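Side-chain contacts in histone-lysine N-methyltransferase, H3 lysine-9 specific SUVH4 (Arabidopsis thaliana, PDB 4QEO), which methylates histone H3 on a lysine whose methylation marks transcriptional repression, and binds methylated DNA, coupling DNA methylation to histone methylation: residues F332-H337 / P342-R347; I57-G62 / D185-V190; L357-F360 / G366-V369; G133-L136 / Q142-D145. All blocks are in the same frame, centred on the assembly; numbering follows the deposited sequence.

Interaction 1 of 4, residues F332-H337 / P342-R347; sequences FECGPH and PKCVNR. With ZN (zinc ion), chain G; ZN (zinc ion), chain F.
One thiolate serves two metals: Cys334 SG lies 2.2 Å from the zinc of chain G, which Cys344 SG also binds, and 2.5 Å from the zinc of chain F. Cys298 and Cys340 complete the first site, and Cys292, Cys306 and Cys338 the second; this sharing of ligands defines the triangular three-zinc cluster of pre-SET domains. Asn346 ties the loops together beside it. With CG anti to the backbone N (chi1 -154°), its ND2 meets a lone pair of Phe332 O in the carbonyl plane at 3.0 Å and makes a weak bond to Cys334 SG, which may slightly temper the charge on sulfur. Cys334 N reaches Asn346 O from above the carbonyl plane at 3.0 Å. The extended Arg347 carries its NH2 to within 2.8 Å of Gly335 O, while Cys334 CB covers one guanidinium face off-centre. A serine in place of Arg347 would probably leave Gly335 O without this grip and the loop after Cys334 freer to move. Glu333 OE1 is hydrogen-bonded to Gln350 and forms a salt bridge with Arg483, Asn346 packs on Tyr316 of strand 316-317, and Phe332 touches Leu309 of helix 305-309 and Leu473 of strand 467-473.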
loop_
_atom_site.group_PDB
_atom_site.type_symbol
_atom_site.label_atom_id
_atom_site.label_comp_id
_atom_site.label_asym_id
_atom_site.label_seq_id
_atom_site.Cartn_x
_atom_site.Cartn_y
_atom_site.Cartn_z
ATOM N N PHE A 332 0.227 20.958 -8.102
ATOM C CA PHE A 332 0.287 22.364 -7.716
ATOM C C PHE A 332 -0.389 22.574 -6.373
ATOM O O PHE A 332 -1.616 22.614 -6.278
ATOM C CB PHE A 332 -0.385 23.246 -8.764
ATOM C CG PHE A 332 0.375 23.353 -10.059
ATOM C CD1 PHE A 332 1.390 24.285 -10.211
ATOM C CD2 PHE A 332 0.056 22.542 -11.133
ATOM C CE1 PHE A 332 2.081 24.399 -11.411
ATOM C CE2 PHE A 332 0.741 22.651 -12.336
ATOM C CZ PHE A 332 1.754 23.584 -12.473
ATOM N N GLU A 333 0.424 22.700 -5.336
ATOM C CA GLU A 333 -0.085 22.892 -3.996
ATOM C C GLU A 333 -0.239 24.365 -3.665
ATOM O O GLU A 333 0.421 25.231 -4.254
ATOM C CB GLU A 333 0.837 22.233 -2.971
ATOM C CG GLU A 333 0.626 20.729 -2.827
ATOM C CD GLU A 333 1.455 20.105 -1.710
ATOM O OE1 GLU A 333 2.223 20.826 -1.036
ATOM O OE2 GLU A 333 1.338 18.883 -1.506
ATOM N N CYS A 334 -1.114 24.631 -2.706
ATOM C CA CYS A 334 -1.215 25.948 -2.109
ATOM C C CYS A 334 0.124 26.314 -1.462
ATOM O O CYS A 334 0.872 25.445 -0.993
ATOM C CB CYS A 334 -2.364 25.991 -1.098
ATOM S SG CYS A 334 -4.041 25.866 -1.841
ATOM N N GLY A 335 0.431 27.606 -1.464
ATOM C CA GLY A 335 1.730 28.075 -1.020
ATOM C C GLY A 335 1.671 29.238 -0.045
ATOM O O GLY A 335 0.630 29.514 0.538
ATOM N N PRO A 336 2.805 29.923 0.136
ATOM C CA PRO A 336 3.008 31.001 1.115
ATOM C C PRO A 336 2.028 32.177 0.984
ATOM O O PRO A 336 1.680 32.799 1.995
ATOM C CB PRO A 336 4.442 31.464 0.817
ATOM C CG PRO A 336 5.115 30.228 0.286
ATOM C CD PRO A 336 4.055 29.572 -0.566
ATOM N N HIS A 337 1.597 32.480 -0.237
ATOM C CA HIS A 337 0.658 33.576 -0.452
ATOM C C HIS A 337 -0.817 33.178 -0.542
ATOM O O HIS A 337 -1.676 34.048 -0.720
ATOM C CB HIS A 337 1.063 34.416 -1.677
ATOM C CG HIS A 337 2.318 35.198 -1.471
ATOM N ND1 HIS A 337 3.499 34.894 -2.112
ATOM C CD2 HIS A 337 2.591 36.243 -0.655
ATOM C CE1 HIS A 337 4.439 35.734 -1.719
ATOM N NE2 HIS A 337 3.912 36.563 -0.836
ATOM N N PRO A 342 -3.005 26.075 7.156
ATOM C CA PRO A 342 -2.170 24.887 6.940
ATOM C C PRO A 342 -2.971 23.605 6.832
ATOM O O PRO A 342 -2.427 22.604 6.381
ATOM C CB PRO A 342 -1.288 24.841 8.191
ATOM C CG PRO A 342 -2.050 25.592 9.217
ATOM C CD PRO A 342 -2.768 26.681 8.475
ATOM N N LYS A 343 -4.239 23.636 7.229
ATOM C CA LYS A 343 -5.068 22.438 7.185
ATOM C C LYS A 343 -5.583 22.144 5.779
ATOM O O LYS A 343 -6.179 21.093 5.548
ATOM C CB LYS A 343 -6.252 22.572 8.152
ATOM C CG LYS A 343 -5.891 22.382 9.624
ATOM C CD LYS A 343 -7.133 22.465 10.509
ATOM C CE LYS A 343 -6.799 22.423 12.002
ATOM N NZ LYS A 343 -7.995 22.763 12.856
ATOM N N CYS A 344 -5.370 23.074 4.849
ATOM C CA CYS A 344 -5.878 22.916 3.483
ATOM C C CYS A 344 -5.434 21.586 2.895
ATOM O O CYS A 344 -4.272 21.194 3.033
ATOM C CB CYS A 344 -5.407 24.063 2.569
ATOM S SG CYS A 344 -5.947 23.856 0.846
ATOM N N VAL A 345 -6.352 20.882 2.243
ATOM C CA VAL A 345 -6.018 19.555 1.712
ATOM C C VAL A 345 -5.058 19.696 0.529
ATOM O O VAL A 345 -4.242 18.803 0.248
ATOM C CB VAL A 345 -7.284 18.752 1.358
ATOM C CG1 VAL A 345 -6.935 17.326 0.936
ATOM C CG2 VAL A 345 -8.202 18.706 2.562
ATOM N N ASN A 346 -5.104 20.860 -0.117
ATOM C CA ASN A 346 -4.156 21.135 -1.186
ATOM C C ASN A 346 -2.779 21.571 -0.670
ATOM O O ASN A 346 -1.949 22.048 -1.429
ATOM C CB ASN A 346 -4.716 22.117 -2.215
ATOM C CG ASN A 346 -4.072 21.948 -3.579
ATOM O OD1 ASN A 346 -3.864 20.831 -4.037
ATOM N ND2 ASN A 346 -3.708 23.057 -4.212
ATOM N N ARG A 347 -2.547 21.376 0.624
ATOM C CA ARG A 347 -1.207 21.435 1.180
ATOM C C ARG A 347 -0.779 20.055 1.707
ATOM O O ARG A 347 0.088 19.974 2.572
ATOM C CB ARG A 347 -1.151 22.456 2.325
ATOM C CG ARG A 347 -1.538 23.888 1.927
ATOM C CD ARG A 347 -1.509 24.796 3.144
ATOM N NE ARG A 347 -1.794 26.205 2.856
ATOM C CZ ARG A 347 -0.870 27.101 2.515
ATOM N NH1 ARG A 347 0.394 26.736 2.372
ATOM N NH2 ARG A 347 -1.208 28.370 2.305
HETATM ZN ZN ZN G . -5.422 25.975 -0.101
HETATM ZN ZN ZN F . -3.865 28.032 -3.039
#

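Interaction 2 of 4, residues I57-G62 / D185-V190; sequences IGDLPG and DGLYKV
The carboxylate of Asp59 divides its two oxygens between a polar and an apolar neighbour: OD1 is hydrogen-bonded to the hydroxyl of Tyr184, just before 185-190, while OD2 lies 3.8 Å from Leu187 CD1. The two side chains cross obliquely, the acid being exposed, and the whole contact buries only 122 Å² at the surface of the domain. No hydrogen bond crosses between the two segments themselves. Leu187 makes both of the contacts from its side. Its CG stands anti to its own carbonyl carbon (chi1 -57°), and the fork at CG then sends the two methyls to different targets. CD1 goes to the acid; CD2 rests on the main chain of Gly58, 3.8 Å from Gly58 CA and equally near its carbonyl carbon. At the backbone angles of Gly58 (phi 98°, psi -154°) a CB would be jammed against the carbonyl O of Ile57. The setting is the SRA domain, where 57-62 is a loop passing beside strand 180-197 of a curved mixed sheet. That strand runs between strands 165-172 and 203-211, and Leu187 projects from it toward the loop, also touching Leu212 and Arg166. Polar bonds from Arg166 and Gln215 flank the apolar touch: Arg166 NH1 is hydrogen-bonded to Gly58 O, and Gln215 OE1 accepts from Leu187 N.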
loop_
_atom_site.group_PDB
_atom_site.type_symbol
_atom_site.label_atom_id
_atom_site.label_comp_id
_atom_site.label_asym_id
_atom_site.label_seq_id
_atom_site.Cartn_x
_atom_site.Cartn_y
_atom_site.Cartn_z
ATOM N N ILE A 57 -9.720 -22.669 -8.192
ATOM C CA ILE A 57 -9.441 -23.521 -7.038
ATOM C C ILE A 57 -7.964 -23.468 -6.708
ATOM O O ILE A 57 -7.136 -23.644 -7.591
ATOM C CB ILE A 57 -9.773 -24.991 -7.357
ATOM C CG1 ILE A 57 -11.285 -25.171 -7.447
ATOM C CG2 ILE A 57 -9.180 -25.924 -6.292
ATOM C CD1 ILE A 57 -11.702 -26.483 -8.122
ATOM N N GLY A 58 -7.618 -23.231 -5.455
ATOM C CA GLY A 58 -6.215 -23.220 -5.074
ATOM C C GLY A 58 -5.631 -21.820 -5.002
ATOM O O GLY A 58 -6.354 -20.854 -4.782
ATOM N N ASP A 59 -4.318 -21.697 -5.192
ATOM C CA ASP A 59 -3.669 -20.394 -5.054
ATOM C C ASP A 59 -3.833 -19.575 -6.319
ATOM O O ASP A 59 -3.900 -20.141 -7.407
ATOM C CB ASP A 59 -2.179 -20.566 -4.747
ATOM C CG ASP A 59 -1.914 -20.787 -3.276
ATOM O OD1 ASP A 59 -2.409 -19.982 -2.463
ATOM O OD2 ASP A 59 -1.230 -21.767 -2.924
ATOM N N LEU A 60 -3.916 -18.247 -6.173
ATOM C CA LEU A 60 -3.887 -17.345 -7.326
ATOM C C LEU A 60 -2.451 -16.848 -7.507
ATOM O O LEU A 60 -1.812 -16.428 -6.544
ATOM C CB LEU A 60 -4.858 -16.154 -7.145
ATOM C CG LEU A 60 -6.352 -16.314 -7.511
ATOM C CD1 LEU A 60 -6.997 -17.518 -6.833
ATOM C CD2 LEU A 60 -7.169 -15.050 -7.191
ATOM N N PRO A 61 -1.933 -16.926 -8.739
ATOM C CA PRO A 61 -0.572 -16.448 -9.009
ATOM C C PRO A 61 -0.439 -14.993 -8.587
ATOM O O PRO A 61 -1.300 -14.153 -8.905
ATOM C CB PRO A 61 -0.441 -16.601 -10.528
ATOM C CG PRO A 61 -1.374 -17.764 -10.850
ATOM C CD PRO A 61 -2.550 -17.561 -9.919
ATOM N N GLY A 62 0.613 -14.710 -7.830
ATOM C CA GLY A 62 0.902 -13.349 -7.417
ATOM C C GLY A 62 0.240 -12.986 -6.100
ATOM O O GLY A 62 0.474 -11.907 -5.573
ATOM N N ASP A 185 -4.569 -16.670 4.516
ATOM C CA ASP A 185 -3.784 -17.516 5.395
ATOM C C ASP A 185 -3.449 -18.891 4.813
ATOM O O ASP A 185 -2.931 -19.763 5.521
ATOM C CB ASP A 185 -4.499 -17.661 6.746
ATOM C CG ASP A 185 -4.476 -16.369 7.557
ATOM O OD1 ASP A 185 -3.666 -15.466 7.239
ATOM O OD2 ASP A 185 -5.260 -16.255 8.518
ATOM N N GLY A 186 -3.745 -19.085 3.532
ATOM C CA GLY A 186 -3.392 -20.331 2.863
ATOM C C GLY A 186 -4.563 -21.254 2.577
ATOM O O GLY A 186 -5.728 -20.927 2.857
ATOM N N LEU A 187 -4.259 -22.424 2.022
ATOM C CA LEU A 187 -5.291 -23.387 1.693
ATOM C C LEU A 187 -5.622 -24.306 2.890
ATOM O O LEU A 187 -4.732 -24.700 3.645
ATOM C CB LEU A 187 -4.832 -24.225 0.499
ATOM C CG LEU A 187 -4.489 -23.391 -0.747
ATOM C CD1 LEU A 187 -3.812 -24.256 -1.766
ATOM C CD2 LEU A 187 -5.797 -22.832 -1.331
ATOM N N TYR A 188 -6.902 -24.639 3.042
ATOM C CA TYR A 188 -7.372 -25.601 4.045
ATOM C C TYR A 188 -8.234 -26.631 3.346
ATOM O O TYR A 188 -8.938 -26.319 2.385
ATOM C CB TYR A 188 -8.236 -24.907 5.118
ATOM C CG TYR A 188 -7.494 -24.018 6.116
ATOM C CD1 TYR A 188 -6.789 -22.891 5.710
ATOM C CD2 TYR A 188 -7.556 -24.291 7.489
ATOM C CE1 TYR A 188 -6.137 -22.064 6.637
ATOM C CE2 TYR A 188 -6.912 -23.465 8.423
ATOM C CZ TYR A 188 -6.208 -22.363 7.994
ATOM O OH TYR A 188 -5.554 -21.562 8.916
ATOM N N LYS A 189 -8.208 -27.864 3.836
ATOM C CA LYS A 189 -9.193 -28.834 3.415
ATOM C C LYS A 189 -10.399 -28.773 4.329
ATOM O O LYS A 189 -10.280 -28.385 5.489
ATOM C CB LYS A 189 -8.606 -30.255 3.456
ATOM C CG LYS A 189 -8.244 -30.795 4.859
ATOM C CD LYS A 189 -8.007 -32.350 4.785
ATOM C CE LYS A 189 -7.731 -33.017 6.154
ATOM N NZ LYS A 189 -7.557 -34.536 6.059
ATOM N N VAL A 190 -11.556 -29.165 3.805
ATOM C CA VAL A 190 -12.713 -29.430 4.647
ATOM C C VAL A 190 -12.625 -30.896 5.070
ATOM O O VAL A 190 -12.825 -31.811 4.271
ATOM C CB VAL A 190 -14.028 -29.160 3.905
ATOM C CG1 VAL A 190 -15.221 -29.240 4.871
ATOM C CG2 VAL A 190 -13.951 -27.796 3.250
#

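Interaction 3 of 4, residues L357-F360 / G366-V369; sequences LEVF and GWAV. With SAH (S-adenosyl-L-homocysteine), chain E.
Phe360 and Ala368 exchange two backbone bonds: Phe360 N gives to Ala368 O at 2.9 Å, and Ala368 N returns to Phe360 O at 2.8 Å, the second less straight (138° at the hydrogen). They form an antiparallel hydrogen-bonded pair. In the adjoining non-hydrogen-bonded pair, Val359 with Val369, weaker CA-H donors supplement the pattern: Val359 CA lies 3.2 Å from Ala368 O, and Val369 CA approaches Glu358 O. At Trp367 the backbone turns its polar atoms outward from the hairpin, toward the cofactor product. Trp367 N points almost straight (169°) at OXT of S-adenosylhomocysteine, 2.7 Å away, and Trp367 O receives the ligand's amino N at 2.6 Å. The same carbonyl also accepts from Asn460 ND2, so two donors satisfy it. The Glu358 carboxylate is taken up by Trp372, Arg370 and Thr257. Side chains pack on both faces. Held between backbone N and carbonyl carbon (chi1 67°), the Phe360 ring lays a face over Ala368 CB in a CH-pi contact, 3.7 Å from CB to ring centroid. Across the sheet, Val359 CG1 packs 3.7 Å from Trp367 CE3, the side chains meeting at about a right angle. Such a hairpin, with the start of its second strand offering Trp367 N and O, and Lys365 O just before it, to the ligand, is characteristic of the SET-domain methyl-donor site.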
loop_
_atom_site.group_PDB
_atom_site.type_symbol
_atom_site.label_atom_id
_atom_site.label_comp_id
_atom_site.label_asym_id
_atom_site.label_seq_id
_atom_site.Cartn_x
_atom_site.Cartn_y
_atom_site.Cartn_z
ATOM N N LEU A 357 8.242 5.719 11.875
ATOM C CA LEU A 357 9.182 5.064 10.984
ATOM C C LEU A 357 10.436 4.666 11.728
ATOM O O LEU A 357 10.682 5.103 12.851
ATOM C CB LEU A 357 9.573 6.003 9.843
ATOM C CG LEU A 357 8.425 6.601 9.031
ATOM C CD1 LEU A 357 8.975 7.448 7.906
ATOM C CD2 LEU A 357 7.510 5.507 8.492
ATOM N N GLU A 358 11.246 3.849 11.074
ATOM C CA GLU A 358 12.484 3.392 11.666
ATOM C C GLU A 358 13.550 3.295 10.587
ATOM O O GLU A 358 13.279 2.838 9.476
ATOM C CB GLU A 358 12.266 2.030 12.334
ATOM C CG GLU A 358 13.530 1.374 12.863
ATOM C CD GLU A 358 13.317 -0.088 13.261
ATOM O OE1 GLU A 358 12.175 -0.585 13.158
ATOM O OE2 GLU A 358 14.301 -0.745 13.669
ATOM N N VAL A 359 14.753 3.761 10.901
ATOM C CA VAL A 359 15.895 3.501 10.039
ATOM C C VAL A 359 16.596 2.277 10.598
ATOM O O VAL A 359 16.776 2.165 11.806
ATOM C CB VAL A 359 16.858 4.704 9.988
ATOM C CG1 VAL A 359 18.155 4.328 9.284
ATOM C CG2 VAL A 359 16.189 5.872 9.285
ATOM N N PHE A 360 16.955 1.338 9.733
ATOM C CA PHE A 360 17.639 0.131 10.180
ATOM C C PHE A 360 18.769 -0.273 9.246
ATOM O O PHE A 360 18.719 -0.009 8.048
ATOM C CB PHE A 360 16.651 -1.025 10.348
ATOM C CG PHE A 360 16.034 -1.500 9.061
ATOM C CD1 PHE A 360 14.983 -0.806 8.479
ATOM C CD2 PHE A 360 16.482 -2.663 8.448
ATOM C CE1 PHE A 360 14.401 -1.257 7.300
ATOM C CE2 PHE A 360 15.907 -3.116 7.271
ATOM C CZ PHE A 360 14.863 -2.412 6.700
ATOM N N GLY A 366 23.230 -1.143 3.313
ATOM C CA GLY A 366 23.525 -0.144 4.322
ATOM C C GLY A 366 22.258 0.250 5.056
ATOM O O GLY A 366 21.517 -0.610 5.539
ATOM N N TRP A 367 21.989 1.548 5.129
ATOM C CA TRP A 367 20.798 2.020 5.825
ATOM C C TRP A 367 19.521 1.844 4.996
ATOM O O TRP A 367 19.539 1.945 3.767
ATOM C CB TRP A 367 20.984 3.466 6.298
ATOM C CG TRP A 367 22.110 3.598 7.270
ATOM C CD1 TRP A 367 23.315 4.205 7.059
ATOM C CD2 TRP A 367 22.151 3.080 8.607
ATOM N NE1 TRP A 367 24.098 4.111 8.187
ATOM C CE2 TRP A 367 23.406 3.426 9.152
ATOM C CE3 TRP A 367 21.244 2.368 9.401
ATOM C CZ2 TRP A 367 23.779 3.078 10.451
ATOM C CZ3 TRP A 367 21.614 2.025 10.691
ATOM C CH2 TRP A 367 22.872 2.378 11.202
ATOM N N ALA A 368 18.424 1.550 5.690
ATOM C CA ALA A 368 17.110 1.357 5.082
ATOM C C ALA A 368 16.047 1.999 5.969
ATOM O O ALA A 368 16.313 2.301 7.123
ATOM C CB ALA A 368 16.818 -0.136 4.914
ATOM N N VAL A 369 14.842 2.197 5.443
ATOM C CA VAL A 369 13.746 2.740 6.253
ATOM C C VAL A 369 12.528 1.829 6.165
ATOM O O VAL A 369 12.215 1.306 5.093
ATOM C CB VAL A 369 13.354 4.171 5.809
ATOM C CG1 VAL A 369 12.114 4.664 6.563
ATOM C CG2 VAL A 369 14.522 5.138 6.008
HETATM N N SAH E . 21.457 2.457 2.159
HETATM C CA SAH E . 21.921 3.827 1.968
HETATM C CB SAH E . 20.742 4.773 1.737
HETATM C CG SAH E . 20.361 4.942 0.266
HETATM S SD SAH E . 21.503 6.042 -0.614
HETATM C C SAH E . 22.804 4.282 3.127
HETATM O O SAH E . 22.945 5.478 3.380
HETATM O OXT SAH E . 23.398 3.464 3.837
HETATM C "C5'" SAH E . 21.743 4.887 -1.986
HETATM C "C4'" SAH E . 22.960 4.005 -1.752
HETATM O "O4'" SAH E . 22.571 2.878 -0.987
HETATM C "C3'" SAH E . 23.561 3.497 -3.053
HETATM O "O3'" SAH E . 24.741 4.194 -3.370
HETATM C "C2'" SAH E . 23.866 2.038 -2.792
HETATM O "O2'" SAH E . 25.217 1.871 -2.430
HETATM C "C1'" SAH E . 22.982 1.681 -1.615
HETATM N N9 SAH E . 21.799 0.988 -2.147
HETATM C C8 SAH E . 20.549 1.525 -2.333
HETATM N N7 SAH E . 19.745 0.574 -2.860
HETATM C C5 SAH E . 20.471 -0.554 -3.025
HETATM C C6 SAH E . 20.146 -1.808 -3.523
HETATM N N6 SAH E . 18.907 -2.053 -3.941
HETATM N N1 SAH E . 21.117 -2.789 -3.574
HETATM C C2 SAH E . 22.401 -2.525 -3.135
HETATM N N3 SAH E . 22.716 -1.275 -2.640
HETATM C C4 SAH E . 21.766 -0.309 -2.583
#

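Interaction 4 of 4, residues G133-L136 / Q142-D145; sequences GHNL and QIKD
Gly133 contributes the most buried surface, and its carbonyl oxygen is the focus of the contact with Gln142 and Ile143. Ile143 N donates to Gly133 O in a short, nearly straight bond (2.7 Å, 165°), Lys144 N adds a weak one, and Gln142 CA brings a C-H to within 3.2 Å of the same Gly133 O. Gly133 itself has positive phi, and a CB here would collide with Lys144 O; the close approach depends on its absence.

Gln142 bends back at chi2 (-45°) to bring its amide back beside His134. Its OE1 meets the rim of the His134 imidazole in the ring plane, 3.2 Å from His134 CD2, with amide and ring turned only 23° apart. NE2 bonds Gly132 O, just ahead of the contact, and Gln142 N is hydrogen-bonded to Glu117 OE2. With an alanine at Gln142, Gly132 O would probably lose this donor, and the His134 ring edge would be left without its oxygen. Ile143 lies alongside with its two branches parted: CG1 is 3.5 Å from Gly133 O, and CG2 faces Asn135 ND2.

In this SRA-domain loop His134 and Gln142 form a single backbone bridge. The histidine stacks on Tyr116, bonds Gln115 O through NE2 and packs against a phosphate of the bound nucleic acid, while Leu136 lies against bases. The hydrogen bonds crossing between the two segments are all main-chain and converge on one carbonyl, which is consistent with a loop closed largely by main-chain bonds.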
loop_
_atom_site.group_PDB
_atom_site.type_symbol
_atom_site.label_atom_id
_atom_site.label_comp_id
_atom_site.label_asym_id
_atom_site.label_seq_id
_atom_site.Cartn_x
_atom_site.Cartn_y
_atom_site.Cartn_z
ATOM N N GLY A 133 -29.325 -17.739 7.937
ATOM C CA GLY A 133 -30.083 -17.615 9.168
ATOM C C GLY A 133 -29.384 -16.747 10.183
ATOM O O GLY A 133 -29.578 -16.879 11.397
ATOM N N HIS A 134 -28.544 -15.868 9.666
ATOM C CA HIS A 134 -27.668 -15.029 10.472
ATOM C C HIS A 134 -28.116 -13.570 10.398
ATOM O O HIS A 134 -28.353 -13.039 9.323
ATOM C CB HIS A 134 -26.240 -15.134 9.934
ATOM C CG HIS A 134 -25.264 -14.205 10.590
ATOM N ND1 HIS A 134 -24.847 -13.024 10.007
ATOM C CD2 HIS A 134 -24.611 -14.289 11.773
ATOM C CE1 HIS A 134 -23.970 -12.428 10.797
ATOM N NE2 HIS A 134 -23.815 -13.174 11.882
ATOM N N ASN A 135 -28.217 -12.916 11.544
ATOM C CA ASN A 135 -28.562 -11.506 11.552
ATOM C C ASN A 135 -27.337 -10.698 11.135
ATOM O O ASN A 135 -26.293 -10.791 11.767
ATOM C CB ASN A 135 -29.045 -11.105 12.941
ATOM C CG ASN A 135 -29.988 -9.921 12.906
ATOM O OD1 ASN A 135 -29.975 -9.125 11.967
ATOM N ND2 ASN A 135 -30.804 -9.794 13.937
ATOM N N LEU A 136 -27.445 -9.958 10.038
ATOM C CA LEU A 136 -26.328 -9.158 9.528
ATOM C C LEU A 136 -26.005 -8.029 10.487
ATOM O O LEU A 136 -24.847 -7.646 10.654
ATOM C CB LEU A 136 -26.678 -8.550 8.170
ATOM C CG LEU A 136 -25.910 -9.047 6.952
ATOM C CD1 LEU A 136 -26.164 -8.118 5.770
ATOM C CD2 LEU A 136 -24.421 -9.165 7.259
ATOM N N GLN A 142 -27.703 -16.045 15.236
ATOM C CA GLN A 142 -28.548 -16.906 14.412
ATOM C C GLN A 142 -30.003 -16.650 14.764
ATOM O O GLN A 142 -30.344 -16.557 15.936
ATOM C CB GLN A 142 -28.203 -18.384 14.642
ATOM C CG GLN A 142 -26.748 -18.742 14.228
ATOM C CD GLN A 142 -26.375 -18.139 12.873
ATOM O OE1 GLN A 142 -25.584 -17.189 12.795
ATOM N NE2 GLN A 142 -26.954 -18.672 11.808
ATOM N N ILE A 143 -30.864 -16.553 13.756
ATOM C CA ILE A 143 -32.278 -16.277 14.005
ATOM C C ILE A 143 -33.205 -17.249 13.290
ATOM O O ILE A 143 -34.418 -17.155 13.425
ATOM C CB ILE A 143 -32.643 -14.852 13.560
ATOM C CG1 ILE A 143 -32.186 -14.635 12.123
ATOM C CG2 ILE A 143 -31.980 -13.831 14.463
ATOM C CD1 ILE A 143 -32.512 -13.235 11.616
ATOM N N LYS A 144 -32.641 -18.160 12.503
ATOM C CA LYS A 144 -33.392 -19.320 12.034
ATOM C C LYS A 144 -32.437 -20.417 11.628
ATOM O O LYS A 144 -31.221 -20.225 11.676
ATOM C CB LYS A 144 -34.325 -18.979 10.860
ATOM C CG LYS A 144 -33.640 -18.405 9.660
ATOM C CD LYS A 144 -34.655 -18.229 8.555
ATOM C CE LYS A 144 -34.328 -17.038 7.707
ATOM N NZ LYS A 144 -35.550 -16.537 7.025
ATOM N N ASP A 145 -32.995 -21.561 11.229
ATOM C CA ASP A 145 -32.208 -22.721 10.828
ATOM C C ASP A 145 -31.427 -22.482 9.558
ATOM O O ASP A 145 -31.876 -21.748 8.671
ATOM C CB ASP A 145 -33.116 -23.928 10.560
ATOM C CG ASP A 145 -33.713 -24.537 11.818
ATOM O OD1 ASP A 145 -33.390 -24.089 12.936
ATOM O OD2 ASP A 145 -34.508 -25.501 11.664
#

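In the fold
Interactions 1 and 3 are buried; interaction 2 lies at the surface and interaction 4 is partly buried. No two hold the same elements, and their chemistry follows place. Where regular structure is scarce, as in the pre-SET loops of interaction 1, metal and side-chain bonds set the shape; in the SET hairpin of interaction 3, regular strand pairing does so and leaves outward-facing backbone for the ligand. Interactions 2 and 4 share the SRA domain, with centres about 28 Å apart, the loop of 133-145 falling in sequence between 57-62 and 185-190. One is a leucine resting on a strand's neighbouring loop, the other a loop gathered on one carbonyl beside nucleic acid.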